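Local coordinates for protein beta-N-acetylglucosaminidase Nag2 (Vibrio harveyi, PDB 6EZR) that probably hydrolyses terminal non-reducing N-acetyl-D-hexosamine residues of N-acetyl-beta-D-hexosaminides, as a member of glycosyl hydrolase family 20, at residues G96-M101 / Q333-S338; Y126-D131 / Q535-E540; Q183-F188 / L627-L632; Y503-E508 / V522-Q527. All coordinates share one frame; numbering follows the deposited sequence.

Interaction 1. Residues G96-M101 / Q333-S338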
# COMPACT_ATOMS: atom_id res chain seq x y z
N GLY A 96 -8.52 8.54 -17.73
CA GLY A 96 -9.92 8.84 -18.04
C GLY A 96 -10.88 8.53 -16.91
O GLY A 96 -10.47 8.12 -15.82
N PHE A 97 -12.16 8.74 -17.19
CA PHE A 97 -13.23 8.47 -16.22
C PHE A 97 -13.27 6.98 -15.96
O PHE A 97 -13.24 6.19 -16.90
CB PHE A 97 -14.61 8.90 -16.75
CG PHE A 97 -14.77 10.37 -17.03
CD1 PHE A 97 -13.92 11.34 -16.48
CD2 PHE A 97 -15.85 10.81 -17.82
CE1 PHE A 97 -14.12 12.70 -16.74
CE2 PHE A 97 -16.05 12.16 -18.07
CZ PHE A 97 -15.18 13.11 -17.54
N ASN A 98 -13.33 6.59 -14.69
CA ASN A 98 -13.45 5.17 -14.33
C ASN A 98 -14.88 4.65 -14.50
O ASN A 98 -15.10 3.51 -14.92
CB ASN A 98 -12.97 4.90 -12.90
CG ASN A 98 -13.16 3.45 -12.48
OD1 ASN A 98 -13.92 3.14 -11.57
ND2 ASN A 98 -12.50 2.53 -13.19
N GLU A 99 -15.86 5.50 -14.16
CA GLU A 99 -17.26 5.10 -14.13
C GLU A 99 -18.15 6.32 -14.31
O GLU A 99 -17.72 7.44 -14.03
CB GLU A 99 -17.55 4.42 -12.79
CG GLU A 99 -18.44 3.19 -12.87
CD GLU A 99 -18.44 2.38 -11.58
OE1 GLU A 99 -17.41 2.37 -10.86
OE2 GLU A 99 -19.48 1.76 -11.27
N ALA A 100 -19.38 6.08 -14.76
CA ALA A 100 -20.38 7.13 -14.92
C ALA A 100 -21.80 6.61 -14.76
O ALA A 100 -22.08 5.42 -14.97
CB ALA A 100 -20.21 7.82 -16.26
N MET A 101 -22.70 7.53 -14.38
CA MET A 101 -24.11 7.22 -14.17
C MET A 101 -24.95 8.50 -14.30
O MET A 101 -24.41 9.61 -14.23
CB MET A 101 -24.32 6.57 -12.80
CG MET A 101 -23.97 7.42 -11.59
SD MET A 101 -25.00 7.02 -10.16
CE MET A 101 -26.53 7.84 -10.61
N GLN A 333 -15.98 7.05 -4.05
CA GLN A 333 -14.64 7.44 -4.48
C GLN A 333 -14.00 6.36 -5.34
O GLN A 333 -13.98 5.20 -4.96
CB GLN A 333 -13.72 7.71 -3.27
CG GLN A 333 -14.09 8.93 -2.43
CD GLN A 333 -14.01 10.25 -3.19
OE1 GLN A 333 -13.35 10.36 -4.23
NE2 GLN A 333 -14.69 11.27 -2.67
N TYR A 334 -13.52 6.76 -6.52
CA TYR A 334 -12.65 5.97 -7.40
C TYR A 334 -13.37 4.92 -8.23
O TYR A 334 -13.23 4.89 -9.45
CB TYR A 334 -11.50 5.29 -6.64
CG TYR A 334 -10.74 6.15 -5.65
CD1 TYR A 334 -10.04 7.28 -6.06
CD2 TYR A 334 -10.70 5.81 -4.30
CE1 TYR A 334 -9.33 8.05 -5.14
CE2 TYR A 334 -10.01 6.57 -3.38
CZ TYR A 334 -9.31 7.69 -3.80
OH TYR A 334 -8.62 8.43 -2.86
N THR A 335 -14.09 4.03 -7.54
CA THR A 335 -14.83 2.91 -8.15
C THR A 335 -16.17 2.78 -7.43
O THR A 335 -16.44 3.53 -6.49
CB THR A 335 -14.05 1.59 -8.00
OG1 THR A 335 -13.91 1.26 -6.61
CG2 THR A 335 -12.66 1.69 -8.64
N HIS A 336 -16.99 1.83 -7.87
CA HIS A 336 -18.30 1.52 -7.24
C HIS A 336 -19.20 2.75 -7.10
O HIS A 336 -19.81 2.97 -6.05
CB HIS A 336 -18.09 0.83 -5.89
CG HIS A 336 -17.45 -0.51 -6.00
ND1 HIS A 336 -16.09 -0.69 -6.12
CD2 HIS A 336 -18.00 -1.75 -6.02
CE1 HIS A 336 -15.82 -1.98 -6.21
NE2 HIS A 336 -16.96 -2.65 -6.15
N LEU A 337 -19.26 3.54 -8.17
CA LEU A 337 -20.00 4.81 -8.21
C LEU A 337 -21.48 4.71 -7.76
O LEU A 337 -21.97 5.62 -7.09
CB LEU A 337 -19.93 5.37 -9.63
CG LEU A 337 -20.32 6.82 -9.92
CD1 LEU A 337 -19.35 7.79 -9.28
CD2 LEU A 337 -20.34 7.01 -11.43
N SER A 338 -22.15 3.61 -8.12
CA SER A 338 -23.59 3.39 -7.83
C SER A 338 -23.93 2.42 -6.68
O SER A 338 -25.10 2.31 -6.29
CB SER A 338 -24.30 2.91 -9.09
OG SER A 338 -24.17 3.87 -10.12
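Between Asn98 and Met101 the chain enters a strand of the N-terminal beta-sheet, and Tyr334-Ser338, a loop of the TIM-barrel catalytic domain, runs beside it with end-to-end directions 24° apart and Glu99 opposite Leu337. No backbone-to-backbone hydrogen bond joins the two, so this is a loop laid along a sheet strand through side chains. Leu337 is the main apolar piece. Its CG stands anti to the backbone N (chi1 -166°), which lays Leu337 CD2 on the strand, 3.5 Å from Ala100 CA and 3.7 Å from Met101 CG. Thr40, on the adjoining strand 38-42, also touches Leu337. Glu99 slides past Leu337 in the opposite sense, its chain extended beyond CG. The carboxylate accepts a weak, long but nearly straight bond from the loop backbone, Leu337 N to Glu99 OE1 at 3.5 Å (173° at the hydrogen). Thr335 OG1 shares a 3.0 Å hydrogen bond with His336 ND1 at the edge of the imidazole, and also bonds to His275. Tyr334 turns its side chain from the strand and approaches Arg274 and Glu584, which bind N-acetyl-D-glucosamine. The contact thus sets the N-terminal sheet against a loop that borders the substrate pocket. At the far end, Met101, bent at chi2 and chi3, brings SD to 3.3 Å from Ser338 OG.

Interaction 2. Residues Y126-D131 / Q535-E540; sequences YRERSD and QDYAPE
Over one face of the Tyr126 ring, close to its centre, sits CD1 of Tyr537, making a T-shaped (edge-to-face) pair with centroids 4.9 Å apart and planes at 74°. Tyr537 supplies the edge, and Ser130 N also lies at the edge of its ring, near the plane. The Arg129 guanidinium, also flat, has Ala538 CA centred over one face. These contacts join two irregular loops running in roughly opposite directions: 126-131, which follows the N-terminal sheet, and 535-540 of the TIM-barrel catalytic domain.

Arg129 starts away from the catalytic loop, but a bend at chi2 (-71°) folds its end back over Ala538. Two backbone carbonyls of its own loop then hold the guanidinium: Arg129 NH2 donates to Tyr126 O at 3.0 Å and to Glu128 O at 2.6 Å. Both acceptors lie close to the guanidinium plane, while NH2 stands above each carbonyl plane; the pair of bonds should restrain the group's rotation.

Asp536 ties the loops together directly. Ser130 N donates to Asp536 OD1 at 3.0 Å, nearly along the C-O axis, and Tyr537 N gives the same oxygen a weak bond. OD2 takes a water that also donates to Ser130 O. Beyond the two loops, Arg91 makes a cation-pi contact with Tyr126, and Tyr92 OH bonds to Asp536 O. Trp546, a sugar-binding residue, is about 10 Å from Tyr126 between side chains. Another water accepts from Tyr126 N at 2.8 Å and donates to Tyr537 O at 2.6 Å.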
# COMPACT_ATOMS: atom_id res chain seq x y z
N TYR A 126 2.80 7.24 -24.69
CA TYR A 126 4.23 6.93 -24.86
C TYR A 126 4.45 6.08 -26.10
O TYR A 126 3.68 5.16 -26.38
CB TYR A 126 4.78 6.15 -23.67
CG TYR A 126 5.04 6.92 -22.41
CD1 TYR A 126 6.10 7.82 -22.33
CD2 TYR A 126 4.25 6.72 -21.28
CE1 TYR A 126 6.35 8.51 -21.16
CE2 TYR A 126 4.49 7.42 -20.11
CZ TYR A 126 5.54 8.31 -20.05
OH TYR A 126 5.80 9.00 -18.88
N ARG A 127 5.52 6.39 -26.83
CA ARG A 127 5.93 5.61 -27.99
C ARG A 127 6.93 4.51 -27.58
O ARG A 127 6.93 3.41 -28.13
CB ARG A 127 6.49 6.54 -29.08
CG ARG A 127 5.94 6.30 -30.48
CD ARG A 127 4.42 6.47 -30.60
NE ARG A 127 3.92 7.81 -30.27
CZ ARG A 127 2.63 8.19 -30.35
NH1 ARG A 127 2.29 9.43 -30.02
NH2 ARG A 127 1.68 7.34 -30.75
N GLU A 128 7.78 4.83 -26.61
CA GLU A 128 8.72 3.86 -26.01
C GLU A 128 8.03 2.68 -25.29
O GLU A 128 6.85 2.73 -24.95
CB GLU A 128 9.72 4.57 -25.06
CG GLU A 128 9.15 5.66 -24.13
CD GLU A 128 9.18 7.08 -24.72
OE1 GLU A 128 9.33 7.24 -25.96
OE2 GLU A 128 9.04 8.05 -23.96
N ARG A 129 8.80 1.62 -25.08
CA ARG A 129 8.36 0.45 -24.30
C ARG A 129 9.54 -0.08 -23.49
O ARG A 129 10.66 -0.10 -23.97
CB ARG A 129 7.84 -0.66 -25.22
CG ARG A 129 6.56 -0.33 -25.98
CD ARG A 129 5.35 -0.28 -25.07
NE ARG A 129 4.11 0.01 -25.80
CZ ARG A 129 3.72 1.22 -26.22
NH1 ARG A 129 2.56 1.35 -26.86
NH2 ARG A 129 4.47 2.30 -26.00
N SER A 130 9.28 -0.49 -22.24
CA SER A 130 10.29 -1.14 -21.42
C SER A 130 10.40 -2.56 -21.93
O SER A 130 9.40 -3.26 -22.03
CB SER A 130 9.90 -1.14 -19.93
OG SER A 130 9.16 -2.29 -19.57
N ASP A 131 11.61 -2.96 -22.29
CA ASP A 131 11.84 -4.28 -22.84
C ASP A 131 12.80 -5.01 -21.93
O ASP A 131 13.86 -4.48 -21.56
CB ASP A 131 12.38 -4.19 -24.27
CG ASP A 131 11.32 -3.71 -25.27
OD1 ASP A 131 10.22 -4.31 -25.32
OD2 ASP A 131 11.59 -2.73 -26.01
N GLN A 535 3.87 -0.36 -14.56
CA GLN A 535 5.05 -1.18 -14.88
C GLN A 535 5.60 -1.01 -16.29
O GLN A 535 6.62 -1.61 -16.62
CB GLN A 535 4.69 -2.64 -14.64
CG GLN A 535 4.56 -2.90 -13.17
CD GLN A 535 3.90 -4.20 -12.85
OE1 GLN A 535 4.59 -5.19 -12.62
NE2 GLN A 535 2.57 -4.21 -12.83
N ASP A 536 4.93 -0.22 -17.12
CA ASP A 536 5.35 -0.09 -18.52
C ASP A 536 4.77 1.20 -19.10
O ASP A 536 3.93 1.84 -18.47
CB ASP A 536 4.89 -1.33 -19.31
CG ASP A 536 5.57 -1.48 -20.68
OD1 ASP A 536 6.63 -0.85 -20.92
OD2 ASP A 536 5.02 -2.22 -21.52
N TYR A 537 5.22 1.56 -20.29
CA TYR A 537 4.82 2.80 -20.95
C TYR A 537 3.60 2.66 -21.86
O TYR A 537 3.03 3.67 -22.27
CB TYR A 537 6.01 3.36 -21.73
CG TYR A 537 7.19 3.64 -20.83
CD1 TYR A 537 7.25 4.80 -20.07
CD2 TYR A 537 8.22 2.72 -20.72
CE1 TYR A 537 8.33 5.04 -19.22
CE2 TYR A 537 9.30 2.95 -19.88
CZ TYR A 537 9.35 4.11 -19.13
OH TYR A 537 10.42 4.33 -18.30
N ALA A 538 3.18 1.43 -22.15
CA ALA A 538 1.99 1.20 -22.98
C ALA A 538 0.79 1.80 -22.27
O ALA A 538 0.63 1.58 -21.08
CB ALA A 538 1.76 -0.28 -23.21
N PRO A 539 -0.08 2.53 -23.01
CA PRO A 539 -1.20 3.22 -22.38
C PRO A 539 -2.29 2.30 -21.80
O PRO A 539 -3.10 2.77 -21.00
CB PRO A 539 -1.75 4.09 -23.52
CG PRO A 539 -1.42 3.35 -24.75
CD PRO A 539 -0.14 2.62 -24.48
N GLU A 540 -2.30 1.02 -22.17
CA GLU A 540 -3.23 0.04 -21.58
C GLU A 540 -2.83 -0.45 -20.18
O GLU A 540 -3.61 -1.13 -19.51
CB GLU A 540 -3.37 -1.18 -22.50
CG GLU A 540 -4.01 -0.87 -23.86
CD GLU A 540 -3.03 -0.45 -24.96
OE1 GLU A 540 -3.52 -0.10 -26.06
OE2 GLU A 540 -1.79 -0.47 -24.74
O HOH W 1 1.29 5.40 -23.13
O HOH W 2 0.40 -0.33 -26.76
O HOH W 3 6.86 -3.48 -23.40

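Interaction 3. Residues Q183-F188 / L627-L632; sequences QRIHQF and LPLLDL
With chi1 at -61°, Ile185 swings CG2 to the side away from its own N, and Leu629 does the same with CG (chi1 -179°); these two settings bring the methyls Ile185 CG2 and Leu629 CD1 to 3.8 Å. The contact is a small helix-helix meeting between the C-terminal end of helix 172-186, in family 20 domain 2, and residues 627-632 of helix 616-632. The Ile185 and Leu629 side chains run roughly perpendicular to each other, and no hydrogen bond links the two segments.

Leu632, nearly one turn further on, points to the other helix and sets its CB 4.3 Å from Ile185 CG2, so that one isoleucine methyl meets two leucines of the same helix. His186 adds its ring: Leu629 CD1 and Leu632 CD1 both approach it obliquely. Ile185 CG2 itself lies 3.6 Å above the ring plane of His186, over its centre, and so touches the imidazole as well as the leucines.

Gln187, with positive phi, is the first residue to leave helical geometry. Met250 of strand 249-259 and Arg243 touch His186, tying this corner into its sheet. Polar links border the patch: Arg184 pairs with Glu181 and bonds to Gln633, which directly follows Leu632. The contact lies far from the N-acetyl-D-glucosamine site and joins domain 2 to the C-terminal helix. At its rim, Leu632 CD1 stands 4.1 Å from His186 NE2.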
# COMPACT_ATOMS: atom_id res chain seq x y z
N GLN A 183 2.63 -28.29 2.25
CA GLN A 183 1.28 -28.85 2.12
C GLN A 183 0.43 -28.01 1.17
O GLN A 183 -0.10 -28.53 0.19
CB GLN A 183 0.60 -28.96 3.50
CG GLN A 183 -0.64 -29.84 3.53
CD GLN A 183 -0.33 -31.32 3.30
OE1 GLN A 183 0.69 -31.83 3.77
NE2 GLN A 183 -1.21 -32.02 2.59
N ARG A 184 0.32 -26.71 1.46
CA ARG A 184 -0.49 -25.77 0.67
C ARG A 184 -0.12 -25.69 -0.82
O ARG A 184 -0.99 -25.73 -1.68
CB ARG A 184 -0.41 -24.36 1.27
CG ARG A 184 -1.45 -23.39 0.73
CD ARG A 184 -1.31 -22.02 1.39
NE ARG A 184 -0.04 -21.36 1.08
CZ ARG A 184 0.27 -20.76 -0.08
NH1 ARG A 184 -0.58 -20.71 -1.09
NH2 ARG A 184 1.46 -20.18 -0.22
N ILE A 185 1.18 -25.57 -1.09
CA ILE A 185 1.68 -25.37 -2.46
C ILE A 185 1.78 -26.70 -3.21
O ILE A 185 1.14 -26.88 -4.25
CB ILE A 185 3.06 -24.65 -2.45
CG1 ILE A 185 2.94 -23.26 -1.80
CG2 ILE A 185 3.62 -24.50 -3.87
CD1 ILE A 185 4.26 -22.64 -1.41
N HIS A 186 2.57 -27.62 -2.66
CA HIS A 186 2.96 -28.86 -3.35
C HIS A 186 2.18 -30.12 -2.98
O HIS A 186 2.31 -31.14 -3.66
CB HIS A 186 4.45 -29.13 -3.10
CG HIS A 186 5.35 -28.07 -3.67
ND1 HIS A 186 5.99 -27.15 -2.88
CD2 HIS A 186 5.71 -27.80 -4.94
CE1 HIS A 186 6.72 -26.35 -3.64
NE2 HIS A 186 6.56 -26.72 -4.90
N GLN A 187 1.37 -30.06 -1.92
CA GLN A 187 0.66 -31.23 -1.35
C GLN A 187 1.65 -32.31 -0.84
O GLN A 187 1.37 -33.51 -0.85
CB GLN A 187 -0.37 -31.81 -2.35
CG GLN A 187 -1.53 -30.87 -2.68
CD GLN A 187 -1.17 -29.78 -3.69
OE1 GLN A 187 -0.53 -30.04 -4.71
NE2 GLN A 187 -1.59 -28.54 -3.41
N PHE A 188 2.80 -31.83 -0.35
CA PHE A 188 3.88 -32.65 0.16
C PHE A 188 3.86 -32.61 1.69
O PHE A 188 4.13 -31.57 2.29
CB PHE A 188 5.22 -32.13 -0.37
CG PHE A 188 6.34 -33.10 -0.23
CD1 PHE A 188 6.47 -34.15 -1.13
CD2 PHE A 188 7.26 -32.99 0.81
CE1 PHE A 188 7.50 -35.06 -1.02
CE2 PHE A 188 8.29 -33.91 0.93
CZ PHE A 188 8.42 -34.94 0.01
N LEU A 627 9.17 -17.89 -11.47
CA LEU A 627 7.80 -17.73 -12.01
C LEU A 627 6.88 -18.97 -11.86
O LEU A 627 5.72 -18.81 -11.49
CB LEU A 627 7.81 -17.24 -13.46
CG LEU A 627 8.55 -15.95 -13.82
CD1 LEU A 627 8.19 -15.53 -15.23
CD2 LEU A 627 8.28 -14.81 -12.84
N PRO A 628 7.39 -20.19 -12.14
CA PRO A 628 6.56 -21.40 -11.96
C PRO A 628 6.00 -21.62 -10.55
O PRO A 628 4.90 -22.16 -10.41
CB PRO A 628 7.51 -22.55 -12.33
CG PRO A 628 8.55 -21.93 -13.20
CD PRO A 628 8.70 -20.52 -12.72
N LEU A 629 6.75 -21.20 -9.52
CA LEU A 629 6.27 -21.27 -8.14
C LEU A 629 5.11 -20.31 -7.88
O LEU A 629 4.20 -20.62 -7.11
CB LEU A 629 7.42 -21.01 -7.16
CG LEU A 629 7.12 -21.07 -5.66
CD1 LEU A 629 6.45 -22.37 -5.25
CD2 LEU A 629 8.40 -20.85 -4.86
N LEU A 630 5.15 -19.13 -8.50
CA LEU A 630 4.05 -18.16 -8.41
C LEU A 630 2.79 -18.62 -9.15
O LEU A 630 1.67 -18.23 -8.78
CB LEU A 630 4.51 -16.79 -8.94
CG LEU A 630 5.49 -15.99 -8.07
CD1 LEU A 630 5.95 -14.73 -8.79
CD2 LEU A 630 4.86 -15.62 -6.75
N ASP A 631 2.98 -19.43 -10.20
CA ASP A 631 1.88 -20.04 -10.95
C ASP A 631 1.18 -21.13 -10.16
O ASP A 631 -0.05 -21.19 -10.15
CB ASP A 631 2.36 -20.63 -12.28
CG ASP A 631 2.84 -19.59 -13.25
OD1 ASP A 631 2.08 -18.64 -13.55
OD2 ASP A 631 3.99 -19.72 -13.73
N LEU A 632 1.95 -22.01 -9.52
CA LEU A 632 1.38 -23.04 -8.64
C LEU A 632 0.45 -22.43 -7.57
O LEU A 632 -0.55 -23.05 -7.20
CB LEU A 632 2.50 -23.86 -7.98
CG LEU A 632 3.32 -24.80 -8.89
CD1 LEU A 632 4.57 -25.27 -8.17
CD2 LEU A 632 2.51 -25.99 -9.38

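Interaction 4. Residues Y503-E508 / V522-Q527; sequences YSWLSE and VLQPAQ
Val522 O accepts the shortest bond across this pair, from Ser504 N at 2.8 Å, approached almost head-on at the carbonyl oxygen (C=O...N 172°). Ser504 O answers by taking Gln524 N at 2.9 Å, the usual ladder of two parallel neighbours, here strands 501-504 and 521-523 of the TIM barrel, joined by helix 508-517 in a beta-alpha-beta crossover. Past the strand ends the pairing continues: Ala526 N donates to Trp505 O at 3.0 Å, in the carbonyl plane on a lone pair. One residue on, a water joins Leu506 O to Gln527 N.

Tyr503 and Val522 point the same way from the sheet, side by side. Val522 CG2 sits over the face of the Tyr503 ring, 3.8 Å from its centroid, in a CH-pi contact, while the phenol OH bonds to Tyr265. Trp505 CA makes a CA-H...O contact with Gln524 O at 3.1 Å, and Gln524 NE2 lies at the edge of the indole; the amide's OE1 bonds to Gln578. Ser504 OG bonds to Glu488.

Ala526 touches the sugar-binding Trp546. Backbone bonds thus continue past the strands into the loops, which would limit how far these can shift near the sugar site.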
# COMPACT_ATOMS: atom_id res chain seq x y z
N TYR A 503 9.11 8.09 8.32
CA TYR A 503 9.02 7.30 7.10
C TYR A 503 9.19 8.29 5.96
O TYR A 503 8.28 9.06 5.65
CB TYR A 503 7.67 6.55 7.03
CG TYR A 503 7.60 5.27 7.86
CD1 TYR A 503 7.98 5.27 9.21
CD2 TYR A 503 7.15 4.07 7.30
CE1 TYR A 503 7.92 4.11 9.97
CE2 TYR A 503 7.09 2.90 8.07
CZ TYR A 503 7.47 2.93 9.41
OH TYR A 503 7.43 1.80 10.19
N SER A 504 10.39 8.30 5.37
CA SER A 504 10.77 9.30 4.38
C SER A 504 10.47 8.85 2.95
O SER A 504 11.00 7.83 2.50
CB SER A 504 12.25 9.62 4.51
OG SER A 504 12.65 10.59 3.56
N TRP A 505 9.65 9.61 2.23
CA TRP A 505 9.35 9.31 0.82
C TRP A 505 9.86 10.31 -0.21
O TRP A 505 9.75 10.06 -1.41
CB TRP A 505 7.86 8.98 0.58
CG TRP A 505 6.84 9.81 1.28
CD1 TRP A 505 5.90 9.36 2.16
CD2 TRP A 505 6.60 11.21 1.12
NE1 TRP A 505 5.11 10.39 2.58
CE2 TRP A 505 5.52 11.54 1.96
CE3 TRP A 505 7.21 12.21 0.36
CZ2 TRP A 505 5.03 12.84 2.06
CZ3 TRP A 505 6.72 13.51 0.46
CH2 TRP A 505 5.63 13.81 1.31
N LEU A 506 10.44 11.43 0.24
CA LEU A 506 10.86 12.48 -0.68
C LEU A 506 12.10 12.06 -1.49
O LEU A 506 12.05 12.01 -2.72
CB LEU A 506 11.13 13.78 0.07
CG LEU A 506 11.38 15.01 -0.81
CD1 LEU A 506 10.17 15.41 -1.66
CD2 LEU A 506 11.82 16.18 0.06
N SER A 507 13.18 11.74 -0.79
CA SER A 507 14.46 11.39 -1.41
C SER A 507 15.41 10.77 -0.39
O SER A 507 15.22 10.91 0.82
CB SER A 507 15.12 12.64 -2.00
OG SER A 507 15.48 13.54 -0.97
N GLU A 508 16.45 10.12 -0.88
CA GLU A 508 17.47 9.56 -0.00
C GLU A 508 18.27 10.67 0.69
O GLU A 508 18.52 10.60 1.90
CB GLU A 508 18.41 8.64 -0.76
CG GLU A 508 19.38 7.89 0.14
CD GLU A 508 20.22 6.91 -0.65
OE1 GLU A 508 19.72 5.80 -0.91
OE2 GLU A 508 21.36 7.25 -1.00
N VAL A 522 12.89 5.42 8.10
CA VAL A 522 12.56 4.31 7.20
C VAL A 522 12.51 4.88 5.79
O VAL A 522 11.86 5.88 5.55
CB VAL A 522 11.20 3.65 7.56
CG1 VAL A 522 10.85 2.53 6.59
CG2 VAL A 522 11.22 3.11 8.98
N LEU A 523 13.21 4.23 4.87
CA LEU A 523 13.28 4.67 3.48
C LEU A 523 12.16 4.05 2.67
O LEU A 523 12.12 2.83 2.47
CB LEU A 523 14.63 4.30 2.86
CG LEU A 523 15.87 4.77 3.62
CD1 LEU A 523 17.12 4.28 2.91
CD2 LEU A 523 15.91 6.28 3.77
N GLN A 524 11.24 4.91 2.22
CA GLN A 524 10.16 4.54 1.32
C GLN A 524 10.07 5.58 0.20
O GLN A 524 9.07 6.27 0.06
CB GLN A 524 8.86 4.44 2.12
CG GLN A 524 7.68 3.78 1.40
CD GLN A 524 6.36 4.04 2.10
OE1 GLN A 524 5.92 3.26 2.94
NE2 GLN A 524 5.73 5.16 1.77
N PRO A 525 11.13 5.71 -0.62
CA PRO A 525 11.17 6.75 -1.64
C PRO A 525 10.12 6.53 -2.75
O PRO A 525 10.01 5.43 -3.30
CB PRO A 525 12.60 6.67 -2.18
CG PRO A 525 13.02 5.28 -1.91
CD PRO A 525 12.37 4.91 -0.62
N ALA A 526 9.36 7.59 -3.03
CA ALA A 526 8.21 7.51 -3.91
C ALA A 526 8.61 7.27 -5.36
O ALA A 526 7.86 6.70 -6.13
CB ALA A 526 7.36 8.76 -3.80
N GLN A 527 9.81 7.69 -5.71
CA GLN A 527 10.36 7.45 -7.03
C GLN A 527 10.66 5.97 -7.36
O GLN A 527 10.64 5.59 -8.53
CB GLN A 527 11.61 8.29 -7.19
CG GLN A 527 12.12 8.42 -8.62
CD GLN A 527 13.26 9.41 -8.74
OE1 GLN A 527 13.92 9.75 -7.75
NE2 GLN A 527 13.49 9.90 -9.95
O HOH W 4 11.13 9.77 -4.25

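In the fold
Interaction 4 lies within the catalytic barrel, where it pairs strands 501-504 and 521-523; the other three join parts of the chain far apart in sequence. Interactions 1 and 2 both tie the N-terminal region to catalytic-domain loops, their centres 25 Å apart and nearest atoms about 9 Å. Interaction 3 joins domain 2 to the C-terminal helix 616-632, its centre 37 Å from that of interaction 1. Along the chain, interactions 1, 2 and 3 cross one another, whereas interaction 4 is nested inside the loops closed by 2 and 3 and follows 1. Of these interleaved, long-range closures, 1 and 2 connect the N-terminal region with the catalytic barrel, and 3 links domain 2 with helix 616-632.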